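Local coordinates for thioesterase (Xanthomonas campestris pv. campestris, PDB 2FUJ), which probably hydrolyses fatty acyl-CoA thioesters and assembles as a tetramer of hotdog-fold subunits, at residues Ile9-Pro14 and Val42-Gly47; Ser35-Ala40 and His96-Gln101; Trp74-Leu79 and Val106-Gly111. All blocks are in the same frame, centred on the assembly; numbering follows the deposited sequence.

Contact 1: Ile9-Pro14 and Val42-Gly47; sequences ILARVP and VRWMLG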
ATOM      1  N   ILE A   9       3.504  18.627  23.562  1.00 31.23           N
ATOM      2  CA  ILE A   9       3.485  18.506  22.108  1.00 31.17           C
ATOM      3  C   ILE A   9       4.866  18.304  21.491  1.00 31.52           C
ATOM      4  O   ILE A   9       5.817  19.011  21.823  1.00 33.27           O
ATOM      5  CB  ILE A   9       2.842  19.751  21.456  1.00 30.87           C
ATOM      6  CG1 ILE A   9       1.565  20.146  22.207  1.00 32.63           C
ATOM      7  CG2 ILE A   9       2.504  19.458  20.009  1.00 30.75           C
ATOM      8  CD1 ILE A   9       0.424  19.091  22.299  1.00 32.39           C
ATOM      9  N   LEU A  10       4.962  17.329  20.594  1.00 29.30           N
ATOM     10  CA  LEU A  10       6.202  17.018  19.901  1.00 27.50           C
ATOM     11  C   LEU A  10       6.122  17.611  18.498  1.00 26.66           C
ATOM     12  O   LEU A  10       7.092  18.185  17.995  1.00 25.93           O
ATOM     13  CB  LEU A  10       6.390  15.497  19.803  1.00 29.42           C
ATOM     14  CG  LEU A  10       6.744  14.776  21.108  1.00 29.75           C
ATOM     15  CD1 LEU A  10       6.740  13.258  20.906  1.00 29.30           C
ATOM     16  CD2 LEU A  10       8.107  15.258  21.580  1.00 29.74           C
ATOM     17  N   ALA A  11       4.957  17.462  17.872  1.00 23.93           N
ATOM     18  CA  ALA A  11       4.747  17.965  16.526  1.00 22.38           C
ATOM     19  C   ALA A  11       3.285  17.935  16.092  1.00 20.03           C
ATOM     20  O   ALA A  11       2.483  17.170  16.619  1.00 19.42           O
ATOM     21  CB  ALA A  11       5.589  17.156  15.550  1.00 22.83           C
ATOM     22  N   ARG A  12       2.956  18.785  15.122  1.00 19.37           N
ATOM     23  CA  ARG A  12       1.618  18.871  14.547  1.00 18.07           C
ATOM     24  C   ARG A  12       1.915  18.883  13.045  1.00 17.80           C
ATOM     25  O   ARG A  12       2.192  19.930  12.452  1.00 17.78           O
ATOM     26  CB  ARG A  12       0.922  20.157  15.014  1.00 21.66           C
ATOM     27  CG  ARG A  12       0.876  20.268  16.540  1.00 22.88           C
ATOM     28  CD  ARG A  12       0.087  21.467  17.052  1.00 25.64           C
ATOM     29  NE  ARG A  12      -1.344  21.330  16.810  1.00 27.89           N
ATOM     30  CZ  ARG A  12      -2.016  22.007  15.886  1.00 30.09           C
ATOM     31  NH1 ARG A  12      -1.384  22.879  15.113  1.00 31.92           N
ATOM     32  NH2 ARG A  12      -3.321  21.808  15.726  1.00 31.17           N
ATOM     33  N   VAL A  13       1.863  17.696  12.448  1.00 14.60           N
ATOM     34  CA  VAL A  13       2.199  17.493  11.038  1.00 15.58           C
ATOM     35  C   VAL A  13       1.040  17.357  10.056  1.00 13.61           C
ATOM     36  O   VAL A  13       0.227  16.443  10.167  1.00 12.24           O
ATOM     37  CB  VAL A  13       3.085  16.224  10.890  1.00 14.96           C
ATOM     38  CG1 VAL A  13       3.554  16.064   9.450  1.00 16.50           C
ATOM     39  CG2 VAL A  13       4.273  16.303  11.839  1.00 15.83           C
ATOM     40  N   PRO A  14       0.953  18.267   9.074  1.00 14.06           N
ATOM     41  CA  PRO A  14      -0.138  18.160   8.106  1.00 13.25           C
ATOM     42  C   PRO A  14       0.224  17.047   7.125  1.00 12.60           C
ATOM     43  O   PRO A  14       1.352  16.982   6.647  1.00 14.15           O
ATOM     44  CB  PRO A  14      -0.157  19.539   7.448  1.00 13.21           C
ATOM     45  CG  PRO A  14       1.270  19.943   7.483  1.00 18.61           C
ATOM     46  CD  PRO A  14       1.724  19.507   8.866  1.00 15.61           C
ATOM     47  N   VAL A  42       8.591  10.548  11.331  1.00 22.21           N
ATOM     48  CA  VAL A  42       9.815  10.780  10.566  1.00 23.86           C
ATOM     49  C   VAL A  42       9.926  12.202  10.006  1.00 25.42           C
ATOM     50  O   VAL A  42      11.030  12.743   9.873  1.00 26.35           O
ATOM     51  CB  VAL A  42       9.960   9.735   9.418  1.00 22.94           C
ATOM     52  CG1 VAL A  42       9.890   8.327   9.997  1.00 22.70           C
ATOM     53  CG2 VAL A  42       8.876   9.928   8.376  1.00 22.55           C
ATOM     54  N   ARG A  43       8.796  12.812   9.670  1.00 26.68           N
ATOM     55  CA  ARG A  43       8.814  14.182   9.163  1.00 28.48           C
ATOM     56  C   ARG A  43       9.232  15.063  10.334  1.00 31.15           C
ATOM     57  O   ARG A  43       9.818  16.132  10.147  1.00 31.90           O
ATOM     58  CB  ARG A  43       7.425  14.589   8.663  1.00 28.65           C
ATOM     59  CG  ARG A  43       7.038  13.985   7.317  1.00 27.83           C
ATOM     60  CD  ARG A  43       7.637  14.761   6.155  1.00 30.77           C
ATOM     61  NE  ARG A  43       7.355  14.143   4.858  1.00 31.34           N
ATOM     62  CZ  ARG A  43       7.565  14.733   3.685  1.00 31.01           C
ATOM     63  NH1 ARG A  43       8.057  15.963   3.647  1.00 31.09           N
ATOM     64  NH2 ARG A  43       7.288  14.094   2.550  1.00 31.54           N
ATOM     65  N   TRP A  44       8.937  14.581  11.539  1.00 32.82           N
ATOM     66  CA  TRP A  44       9.263  15.276  12.780  1.00 34.59           C
ATOM     67  C   TRP A  44      10.756  15.228  13.050  1.00 35.77           C
ATOM     68  O   TRP A  44      11.376  16.253  13.336  1.00 36.40           O
ATOM     69  CB  TRP A  44       8.508  14.642  13.954  1.00 34.61           C
ATOM     70  CG  TRP A  44       8.988  15.088  15.309  1.00 35.02           C
ATOM     71  CD1 TRP A  44       9.130  16.377  15.748  1.00 34.95           C
ATOM     72  CD2 TRP A  44       9.394  14.247  16.400  1.00 34.23           C
ATOM     73  NE1 TRP A  44       9.599  16.389  17.042  1.00 35.26           N
ATOM     74  CE2 TRP A  44       9.771  15.098  17.466  1.00 35.03           C
ATOM     75  CE3 TRP A  44       9.480  12.857  16.578  1.00 34.54           C
ATOM     76  CZ2 TRP A  44      10.229  14.604  18.697  1.00 34.34           C
ATOM     77  CZ3 TRP A  44       9.936  12.363  17.799  1.00 34.80           C
ATOM     78  CH2 TRP A  44      10.306  13.241  18.844  1.00 35.37           C
ATOM     79  N   MET A  45      11.330  14.033  12.955  1.00 36.48           N
ATOM     80  CA  MET A  45      12.760  13.838  13.191  1.00 37.54           C
ATOM     81  C   MET A  45      13.559  14.475  12.068  1.00 38.04           C
ATOM     82  O   MET A  45      14.777  14.639  12.157  1.00 37.98           O
ATOM     83  CB  MET A  45      13.081  12.353  13.255  1.00 37.56           C
ATOM     84  CG  MET A  45      12.185  11.575  14.192  1.00 39.60           C
ATOM     85  SD  MET A  45      12.303   9.798  13.938  1.00 40.62           S
ATOM     86  CE  MET A  45      13.015   9.708  12.310  1.00 41.50           C
ATOM     87  N   LEU A  46      12.857  14.847  11.007  1.00 38.89           N
ATOM     88  CA  LEU A  46      13.495  15.459   9.860  1.00 39.81           C
ATOM     89  C   LEU A  46      13.650  16.969  10.058  1.00 41.08           C
ATOM     90  O   LEU A  46      14.612  17.560   9.584  1.00 41.82           O
ATOM     91  CB  LEU A  46      12.671  15.141   8.604  1.00 39.60           C
ATOM     92  CG  LEU A  46      13.278  15.439   7.233  1.00 39.23           C
ATOM     93  CD1 LEU A  46      13.325  16.940   6.996  1.00 38.33           C
ATOM     94  CD2 LEU A  46      14.669  14.817   7.164  1.00 38.17           C
ATOM     95  N   GLY A  47      12.715  17.580  10.781  1.00 41.85           N
ATOM     96  CA  GLY A  47      12.770  19.017  11.017  1.00 42.92           C
ATOM     97  C   GLY A  47      14.099  19.525  11.551  1.00 44.13           C
ATOM     98  O   GLY A  47      14.932  20.019  10.787  1.00 44.94           O
TER
HETATM   99  O   HOH W   1      10.048  18.420  18.715  1.00 46.42           O
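Two consecutive strand residues, Leu10 and Ala11, both turn toward Trp44 of the helix, although neighbours in a regular strand would point to opposite faces of the sheet. A classic beta bulge brings this about: Leu10 and Ala11 sit together opposite Leu82 of the adjoining strand, and the helix-like psi of Leu10 (-42°) marks the extra residue. The setting is the hotdog fold, in which the sheet wraps around a central helix; here strand 9-15, outermost in this chain's sheet, meets the later turns of helix 30-47, the two segment axes running 111° apart and 9.0 Å from each other at their closest.

Trp44 gives the largest share of the contact. With CG anti to the backbone N (chi1 168°), its indole reaches out from the helix to the bulge. Leu10 CB stands over one face of the indole, toward its rim, and methyl CD2 of Leu10 lies 3.6 Å from CZ2 of Trp44 at the benzo end. At the pyrrole end Ala11 CB is 3.6 Å from Trp44 CD1, a close approach that the short side chain of alanine permits. Val13 makes a looser touch, its CG1 4.2 Å from CB of Arg43. That arginine lends the contact only the foot of its side chain: its charged end leads away to a salt bridge with Glu39 and another with Asp77 of the second subunit.

The indole N-H is the polar point of this surface contact. Leu10 O stands close to it but at a poor angle for a direct bond, and a water mediates instead. Lying in the ring plane at the indole edge, this water accepts from Trp44 NE1 at 2.7 Å and donates to Leu10 O at 3.1 Å.

Contact 2: Ser35-Ala40 and His96-Gln101; sequences SYLEEA and HRILDQ
Leu37 sets its two methyls on the imidazole of His96, and this is where the contact is tight. CD1 of Leu37 lies over the ring face, 3.7 Å from the centroid of His96 and 16° from the ring normal, a CH-pi contact. CD2 of Leu37 comes to 3.4 Å from CG of His96, at the root of the ring. The imidazole is presented to the helix because its CG lies between the backbone N and the carbonyl carbon (chi1 71°). The branched leucine thus spans the length of a flat ring that crosses it at about a right angle. Ile98, the next residue of strand 91-100 to face the helix, completes this packed core with an ordinary van der Waals contact, its CD1 3.8 Å from Leu37 CD2.

The looser side belongs to Arg97, which lies between these two and points away from the helix to the other side of the sheet, where it is partly exposed and pairs with Glu81. Leucine and isoleucine suit the buried interior, whereas arginine suits that outer face.

No hydrogen bond joins the two segments. His96 satisfies its NE2 within the sheet, through a hydrogen bond to Ser109 OG on strand 107-116. Chemistry is therefore divided on one residue: the ring face gives dispersion and CH-pi contact to the central helix of the hotdog fold, while ring atom NE2 makes the directional bond that should restrain its rotation.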
ATOM      1  N   SER A  35       0.223   4.344   9.064  1.00 11.08           N
ATOM      2  CA  SER A  35       1.148   4.975   8.129  1.00 10.77           C
ATOM      3  C   SER A  35       1.170   6.490   8.302  1.00  9.51           C
ATOM      4  O   SER A  35       2.210   7.116   8.140  1.00  9.67           O
ATOM      5  CB  SER A  35       0.776   4.637   6.683  1.00 11.74           C
ATOM      6  OG  SER A  35       0.933   3.252   6.436  1.00 13.45           O
ATOM      7  N   TYR A  36       0.025   7.086   8.620  1.00 10.03           N
ATOM      8  CA  TYR A  36      -0.016   8.534   8.821  1.00 10.00           C
ATOM      9  C   TYR A  36       0.817   8.866  10.056  1.00 10.54           C
ATOM     10  O   TYR A  36       1.538   9.862  10.091  1.00 12.34           O
ATOM     11  CB  TYR A  36      -1.448   9.024   9.055  1.00  8.99           C
ATOM     12  CG  TYR A  36      -2.394   8.856   7.893  1.00  8.35           C
ATOM     13  CD1 TYR A  36      -1.940   8.949   6.576  1.00 10.32           C
ATOM     14  CD2 TYR A  36      -3.752   8.655   8.108  1.00 10.91           C
ATOM     15  CE1 TYR A  36      -2.823   8.844   5.502  1.00 12.06           C
ATOM     16  CE2 TYR A  36      -4.646   8.552   7.043  1.00 10.54           C
ATOM     17  CZ  TYR A  36      -4.174   8.648   5.741  1.00 10.89           C
ATOM     18  OH  TYR A  36      -5.054   8.554   4.689  1.00 11.92           O
ATOM     19  N   LEU A  37       0.709   8.020  11.074  1.00 10.72           N
ATOM     20  CA  LEU A  37       1.451   8.237  12.309  1.00 11.49           C
ATOM     21  C   LEU A  37       2.941   8.079  12.063  1.00 12.08           C
ATOM     22  O   LEU A  37       3.765   8.777  12.652  1.00 12.39           O
ATOM     23  CB  LEU A  37       0.975   7.253  13.379  1.00 12.24           C
ATOM     24  CG  LEU A  37      -0.487   7.435  13.773  1.00 13.12           C
ATOM     25  CD1 LEU A  37      -0.905   6.350  14.751  1.00 14.98           C
ATOM     26  CD2 LEU A  37      -0.672   8.816  14.384  1.00 15.31           C
ATOM     27  N   GLU A  38       3.283   7.147  11.179  1.00 10.47           N
ATOM     28  CA  GLU A  38       4.669   6.904  10.828  1.00 12.03           C
ATOM     29  C   GLU A  38       5.248   8.136  10.131  1.00 12.65           C
ATOM     30  O   GLU A  38       6.300   8.644  10.523  1.00 13.12           O
ATOM     31  CB  GLU A  38       4.737   5.688   9.903  1.00 15.13           C
ATOM     32  CG  GLU A  38       6.102   5.324   9.386  1.00 17.44           C
ATOM     33  CD  GLU A  38       6.014   4.166   8.411  1.00 14.30           C
ATOM     34  OE1 GLU A  38       5.549   4.381   7.272  1.00 16.38           O
ATOM     35  OE2 GLU A  38       6.385   3.038   8.791  1.00 17.40           O
ATOM     36  N   GLU A  39       4.551   8.623   9.108  1.00 12.80           N
ATOM     37  CA  GLU A  39       5.020   9.794   8.368  1.00 13.19           C
ATOM     38  C   GLU A  39       5.247  10.973   9.309  1.00 14.62           C
ATOM     39  O   GLU A  39       6.256  11.665   9.219  1.00 14.66           O
ATOM     40  CB  GLU A  39       4.010  10.185   7.287  1.00 15.41           C
ATOM     41  CG  GLU A  39       4.534  11.207   6.266  1.00 15.58           C
ATOM     42  CD  GLU A  39       5.752  10.714   5.497  1.00 16.95           C
ATOM     43  OE1 GLU A  39       5.933   9.483   5.381  1.00 16.34           O
ATOM     44  OE2 GLU A  39       6.526  11.562   4.993  1.00 16.75           O
ATOM     45  N   ALA A  40       4.306  11.195  10.219  1.00 13.76           N
ATOM     46  CA  ALA A  40       4.432  12.295  11.172  1.00 15.04           C
ATOM     47  C   ALA A  40       5.694  12.138  12.018  1.00 16.13           C
ATOM     48  O   ALA A  40       6.420  13.100  12.234  1.00 17.19           O
ATOM     49  CB  ALA A  40       3.193  12.366  12.074  1.00 14.62           C
ATOM     50  N   HIS A  96      -1.198  10.415  20.170  1.00 13.27           N
ATOM     51  CA  HIS A  96      -1.532  11.124  18.945  1.00 13.67           C
ATOM     52  C   HIS A  96      -3.000  11.480  18.836  1.00 12.88           C
ATOM     53  O   HIS A  96      -3.849  10.914  19.509  1.00 13.69           O
ATOM     54  CB  HIS A  96      -1.171  10.274  17.717  1.00 11.27           C
ATOM     55  CG  HIS A  96      -2.061   9.081  17.521  1.00 11.94           C
ATOM     56  ND1 HIS A  96      -1.757   7.831  18.015  1.00 13.26           N
ATOM     57  CD2 HIS A  96      -3.257   8.954  16.898  1.00 12.52           C
ATOM     58  CE1 HIS A  96      -2.725   6.987  17.707  1.00 13.55           C
ATOM     59  NE2 HIS A  96      -3.647   7.643  17.030  1.00 14.84           N
ATOM     60  N   ARG A  97      -3.277  12.429  17.952  1.00 14.17           N
ATOM     61  CA  ARG A  97      -4.628  12.856  17.650  1.00 13.18           C
ATOM     62  C   ARG A  97      -4.578  13.183  16.167  1.00 13.57           C
ATOM     63  O   ARG A  97      -3.808  14.043  15.754  1.00 14.83           O
ATOM     64  CB  ARG A  97      -5.016  14.114  18.430  1.00 15.02           C
ATOM     65  CG  ARG A  97      -5.105  13.929  19.930  1.00 18.92           C
ATOM     66  CD  ARG A  97      -5.995  15.015  20.541  1.00 21.84           C
ATOM     67  NE  ARG A  97      -5.603  16.335  20.061  1.00 26.88           N
ATOM     68  CZ  ARG A  97      -6.414  17.388  19.973  1.00 29.39           C
ATOM     69  NH1 ARG A  97      -7.686  17.298  20.337  1.00 32.47           N
ATOM     70  NH2 ARG A  97      -5.947  18.535  19.507  1.00 31.02           N
ATOM     71  N   ILE A  98      -5.358  12.469  15.369  1.00 12.56           N
ATOM     72  CA  ILE A  98      -5.403  12.730  13.938  1.00 12.29           C
ATOM     73  C   ILE A  98      -6.658  13.571  13.717  1.00 12.74           C
ATOM     74  O   ILE A  98      -7.778  13.103  13.896  1.00 12.84           O
ATOM     75  CB  ILE A  98      -5.454  11.417  13.137  1.00 12.90           C
ATOM     76  CG1 ILE A  98      -4.144  10.646  13.355  1.00 14.99           C
ATOM     77  CG2 ILE A  98      -5.668  11.711  11.655  1.00 12.45           C
ATOM     78  CD1 ILE A  98      -4.175   9.186  12.908  1.00 16.22           C
ATOM     79  N   LEU A  99      -6.452  14.834  13.352  1.00 12.08           N
ATOM     80  CA  LEU A  99      -7.561  15.764  13.157  1.00 12.86           C
ATOM     81  C   LEU A  99      -7.747  16.183  11.711  1.00 12.68           C
ATOM     82  O   LEU A  99      -6.871  15.997  10.878  1.00 12.81           O
ATOM     83  CB  LEU A  99      -7.323  17.024  13.996  1.00 13.59           C
ATOM     84  CG  LEU A  99      -6.784  16.785  15.407  1.00 17.01           C
ATOM     85  CD1 LEU A  99      -6.093  18.041  15.913  1.00 16.46           C
ATOM     86  CD2 LEU A  99      -7.914  16.347  16.323  1.00 17.92           C
ATOM     87  N   ASP A 100      -8.901  16.775  11.430  1.00 13.83           N
ATOM     88  CA  ASP A 100      -9.193  17.248  10.087  1.00 13.87           C
ATOM     89  C   ASP A 100      -8.538  18.621   9.927  1.00 14.22           C
ATOM     90  O   ASP A 100      -8.687  19.479  10.789  1.00 14.92           O
ATOM     91  CB  ASP A 100     -10.698  17.386   9.908  1.00 15.23           C
ATOM     92  CG  ASP A 100     -11.081  17.707   8.492  1.00 18.19           C
ATOM     93  OD1 ASP A 100     -11.367  16.764   7.728  1.00 16.40           O
ATOM     94  OD2 ASP A 100     -11.082  18.908   8.144  1.00 20.17           O
ATOM     95  N   GLN A 101      -7.823  18.834   8.828  1.00 13.96           N
ATOM     96  CA  GLN A 101      -7.156  20.113   8.608  1.00 16.40           C
ATOM     97  C   GLN A 101      -8.093  21.317   8.581  1.00 16.92           C
ATOM     98  O   GLN A 101      -7.748  22.392   9.080  1.00 17.38           O
ATOM     99  CB  GLN A 101      -6.345  20.085   7.306  1.00 15.94           C
ATOM    100  CG  GLN A 101      -4.964  19.492   7.447  1.00 17.02           C
ATOM    101  CD  GLN A 101      -4.155  19.578   6.166  1.00 18.31           C
ATOM    102  OE1 GLN A 101      -3.160  18.874   6.000  1.00 19.82           O
ATOM    103  NE2 GLN A 101      -4.573  20.453   5.258  1.00 16.93           N
TER

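Contact 3: Trp74-Leu79 and Val106-Gly111; sequences WPNDIL and VLYSDG
A chi1 of -67° sets CG of Tyr108 anti to the carbonyl carbon and sends the ring toward the far strand, while Ile78, its chi1 of 59° putting CG1 between the backbone N and the carbonyl carbon, turns its other branch, CG2, to the ring. Strand 91-100 runs between the strands of these two residues, so the tyrosine has to reach past a whole strand; a long, flat side chain suits that task. Ile78 CG2 comes obliquely to the ring, 4.1 Å from CE1 of Tyr108, and the two side chains cross at about a right angle. Ile78 also packs on Ile98 of the intervening strand. Within its own segment, Val106 lays CG1 over one face of the Tyr108 ring, near the rim.

The polar end of the contact lies at the loop before strand 78-87. Asn76 brings its CB to 4.0 Å from OH of Tyr108, but the polar link between the two is a water. It accepts from Asn76 ND2 at 2.9 Å and donates to Tyr108 OH at 2.8 Å. The hydroxyl is also hydrogen-bonded to Asp100 OD1, so it has two partners, and side-chain OD1 of Asn76 is hydrogen-bonded to Lys102 NZ. An amide suits this spot because it can donate to the water and accept from the lysine at once.

Tyr108 owes part of its placement to the backbone: it and Ser109 both sit opposite Ile98, which makes a classic beta bulge. The arrangement is that of a bulged strand 107-116 in the curved antiparallel sheet of a hotdog domain, with an aromatic side chain reaching across the neighbouring strand.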
ATOM      1  N   TRP A  74     -11.462  10.827   1.494  1.00 14.77           N
ATOM      2  CA  TRP A  74     -10.729  11.697   0.593  1.00 16.04           C
ATOM      3  C   TRP A  74     -11.801  12.670   0.094  1.00 16.23           C
ATOM      4  O   TRP A  74     -12.968  12.294  -0.023  1.00 17.15           O
ATOM      5  CB  TRP A  74     -10.169  10.849  -0.550  1.00 15.50           C
ATOM      6  CG  TRP A  74      -9.392  11.588  -1.583  1.00 17.25           C
ATOM      7  CD1 TRP A  74      -8.041  11.754  -1.632  1.00 17.26           C
ATOM      8  CD2 TRP A  74      -9.919  12.205  -2.761  1.00 16.25           C
ATOM      9  NE1 TRP A  74      -7.690  12.431  -2.778  1.00 17.02           N
ATOM     10  CE2 TRP A  74      -8.825  12.722  -3.486  1.00 15.84           C
ATOM     11  CE3 TRP A  74     -11.211  12.368  -3.276  1.00 16.38           C
ATOM     12  CZ2 TRP A  74      -8.984  13.393  -4.701  1.00 17.99           C
ATOM     13  CZ3 TRP A  74     -11.369  13.035  -4.485  1.00 17.94           C
ATOM     14  CH2 TRP A  74     -10.261  13.538  -5.182  1.00 17.84           C
ATOM     15  N   PRO A  75     -11.427  13.921  -0.228  1.00 16.27           N
ATOM     16  CA  PRO A  75     -10.098  14.542  -0.187  1.00 15.81           C
ATOM     17  C   PRO A  75      -9.771  15.345   1.078  1.00 17.51           C
ATOM     18  O   PRO A  75      -9.034  16.325   1.010  1.00 16.73           O
ATOM     19  CB  PRO A  75     -10.123  15.439  -1.411  1.00 17.23           C
ATOM     20  CG  PRO A  75     -11.518  15.986  -1.335  1.00 15.86           C
ATOM     21  CD  PRO A  75     -12.373  14.787  -0.959  1.00 15.75           C
ATOM     22  N   ASN A  76     -10.293  14.942   2.229  1.00 14.89           N
ATOM     23  CA  ASN A  76     -10.003  15.690   3.447  1.00 14.77           C
ATOM     24  C   ASN A  76      -8.629  15.363   4.031  1.00 15.38           C
ATOM     25  O   ASN A  76      -8.409  14.275   4.560  1.00 16.06           O
ATOM     26  CB  ASN A  76     -11.102  15.441   4.483  1.00 15.20           C
ATOM     27  CG  ASN A  76     -12.469  15.834   3.964  1.00 17.19           C
ATOM     28  OD1 ASN A  76     -12.652  16.938   3.449  1.00 19.81           O
ATOM     29  ND2 ASN A  76     -13.432  14.933   4.085  1.00 15.28           N
ATOM     30  N   ASP A  77      -7.705  16.316   3.916  1.00 15.56           N
ATOM     31  CA  ASP A  77      -6.352  16.152   4.437  1.00 14.97           C
ATOM     32  C   ASP A  77      -6.390  16.287   5.956  1.00 15.19           C
ATOM     33  O   ASP A  77      -7.292  16.919   6.503  1.00 16.47           O
ATOM     34  CB  ASP A  77      -5.414  17.189   3.817  1.00 15.73           C
ATOM     35  CG  ASP A  77      -5.347  17.073   2.307  1.00 19.43           C
ATOM     36  OD1 ASP A  77      -5.295  15.926   1.807  1.00 18.40           O
ATOM     37  OD2 ASP A  77      -5.340  18.121   1.624  1.00 18.93           O
ATOM     38  N   ILE A  78      -5.399  15.708   6.624  1.00 13.40           N
ATOM     39  CA  ILE A  78      -5.369  15.679   8.081  1.00 13.08           C
ATOM     40  C   ILE A  78      -4.209  16.402   8.739  1.00 12.86           C
ATOM     41  O   ILE A  78      -3.277  16.845   8.086  1.00 14.34           O
ATOM     42  CB  ILE A  78      -5.316  14.223   8.555  1.00 13.99           C
ATOM     43  CG1 ILE A  78      -4.059  13.562   7.968  1.00 15.72           C
ATOM     44  CG2 ILE A  78      -6.565  13.492   8.110  1.00 13.38           C
ATOM     45  CD1 ILE A  78      -4.111  13.065   6.520  1.00 23.45           C
ATOM     46  N   LEU A  79      -4.293  16.503  10.059  1.00 13.09           N
ATOM     47  CA  LEU A  79      -3.257  17.118  10.861  1.00 13.37           C
ATOM     48  C   LEU A  79      -2.921  16.106  11.939  1.00 13.86           C
ATOM     49  O   LEU A  79      -3.780  15.746  12.750  1.00 15.90           O
ATOM     50  CB  LEU A  79      -3.765  18.404  11.510  1.00 14.27           C
ATOM     51  CG  LEU A  79      -2.735  19.055  12.423  1.00 17.41           C
ATOM     52  CD1 LEU A  79      -1.549  19.526  11.592  1.00 18.92           C
ATOM     53  CD2 LEU A  79      -3.370  20.210  13.150  1.00 19.94           C
ATOM     54  N   VAL A 106     -12.658  18.110  14.559  1.00 15.90           N
ATOM     55  CA  VAL A 106     -13.039  16.791  14.052  1.00 14.48           C
ATOM     56  C   VAL A 106     -11.898  15.822  14.349  1.00 15.21           C
ATOM     57  O   VAL A 106     -10.803  15.952  13.809  1.00 15.25           O
ATOM     58  CB  VAL A 106     -13.302  16.820  12.531  1.00 14.83           C
ATOM     59  CG1 VAL A 106     -13.420  15.410  12.006  1.00 15.26           C
ATOM     60  CG2 VAL A 106     -14.570  17.604  12.232  1.00 15.18           C
ATOM     61  N   LEU A 107     -12.166  14.862  15.228  1.00 13.82           N
ATOM     62  CA  LEU A 107     -11.170  13.881  15.632  1.00 15.12           C
ATOM     63  C   LEU A 107     -11.396  12.535  14.954  1.00 13.59           C
ATOM     64  O   LEU A 107     -12.392  11.866  15.204  1.00 14.38           O
ATOM     65  CB  LEU A 107     -11.212  13.706  17.157  1.00 15.60           C
ATOM     66  CG  LEU A 107     -10.321  12.644  17.807  1.00 17.48           C
ATOM     67  CD1 LEU A 107      -8.858  13.016  17.647  1.00 13.68           C
ATOM     68  CD2 LEU A 107     -10.675  12.525  19.286  1.00 17.30           C
ATOM     69  N   TYR A 108     -10.456  12.138  14.104  1.00 11.32           N
ATOM     70  CA  TYR A 108     -10.570  10.873  13.402  1.00 11.54           C
ATOM     71  C   TYR A 108     -10.000   9.731  14.216  1.00 10.55           C
ATOM     72  O   TYR A 108     -10.465   8.603  14.117  1.00 11.31           O
ATOM     73  CB  TYR A 108      -9.835  10.935  12.064  1.00 10.87           C
ATOM     74  CG  TYR A 108     -10.465  11.875  11.067  1.00 10.68           C
ATOM     75  CD1 TYR A 108      -9.787  13.009  10.627  1.00 12.89           C
ATOM     76  CD2 TYR A 108     -11.726  11.618  10.545  1.00 12.57           C
ATOM     77  CE1 TYR A 108     -10.348  13.860   9.685  1.00 13.27           C
ATOM     78  CE2 TYR A 108     -12.300  12.465   9.605  1.00 13.15           C
ATOM     79  CZ  TYR A 108     -11.603  13.582   9.179  1.00 12.10           C
ATOM     80  OH  TYR A 108     -12.151  14.416   8.232  1.00 15.19           O
ATOM     81  N   SER A 109      -8.992  10.025  15.027  1.00 12.97           N
ATOM     82  CA  SER A 109      -8.360   8.979  15.817  1.00 13.24           C
ATOM     83  C   SER A 109      -7.397   9.474  16.878  1.00 14.25           C
ATOM     84  O   SER A 109      -6.793  10.543  16.753  1.00 14.19           O
ATOM     85  CB  SER A 109      -7.617   8.018  14.878  1.00 14.98           C
ATOM     86  OG  SER A 109      -6.538   7.347  15.518  1.00 16.35           O
ATOM     87  N   ASP A 110      -7.283   8.689  17.942  1.00 13.11           N
ATOM     88  CA  ASP A 110      -6.337   8.969  19.009  1.00 13.88           C
ATOM     89  C   ASP A 110      -5.746   7.633  19.426  1.00 14.24           C
ATOM     90  O   ASP A 110      -6.068   6.603  18.839  1.00 15.94           O
ATOM     91  CB  ASP A 110      -6.975   9.692  20.214  1.00 15.68           C
ATOM     92  CG  ASP A 110      -8.215   9.000  20.754  1.00 18.86           C
ATOM     93  OD1 ASP A 110      -8.338   7.760  20.662  1.00 17.99           O
ATOM     94  OD2 ASP A 110      -9.076   9.721  21.310  1.00 20.92           O
ATOM     95  N   GLY A 111      -4.878   7.655  20.426  1.00 12.96           N
ATOM     96  CA  GLY A 111      -4.222   6.444  20.876  1.00 14.30           C
ATOM     97  C   GLY A 111      -2.746   6.765  21.005  1.00 12.34           C
ATOM     98  O   GLY A 111      -2.383   7.917  21.233  1.00 11.53           O
TER
HETATM   99  O   HOH W   2     -13.299  12.885   6.152  1.00 14.66           O

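Contacts 1 and 2 hold the same helix 30-47 to the same sheet, about 10 Å apart between centres, but at different depths. Contact 1 lies at the surface, on the outermost strand of the chain's sheet, and admits a water beside its indole; contact 2 is buried, without a hydrogen bond between its segments, and built from methyls on an imidazole face. Contact 3 leaves the helix aside and joins two strands over the one between them, which contact 2 uses. It is buried too, though farther from the chain's centre than contact 2, and includes a water at its loop end. Beta bulges shape contacts 1 and 3, and residues of all three segment pairs reach the second subunit.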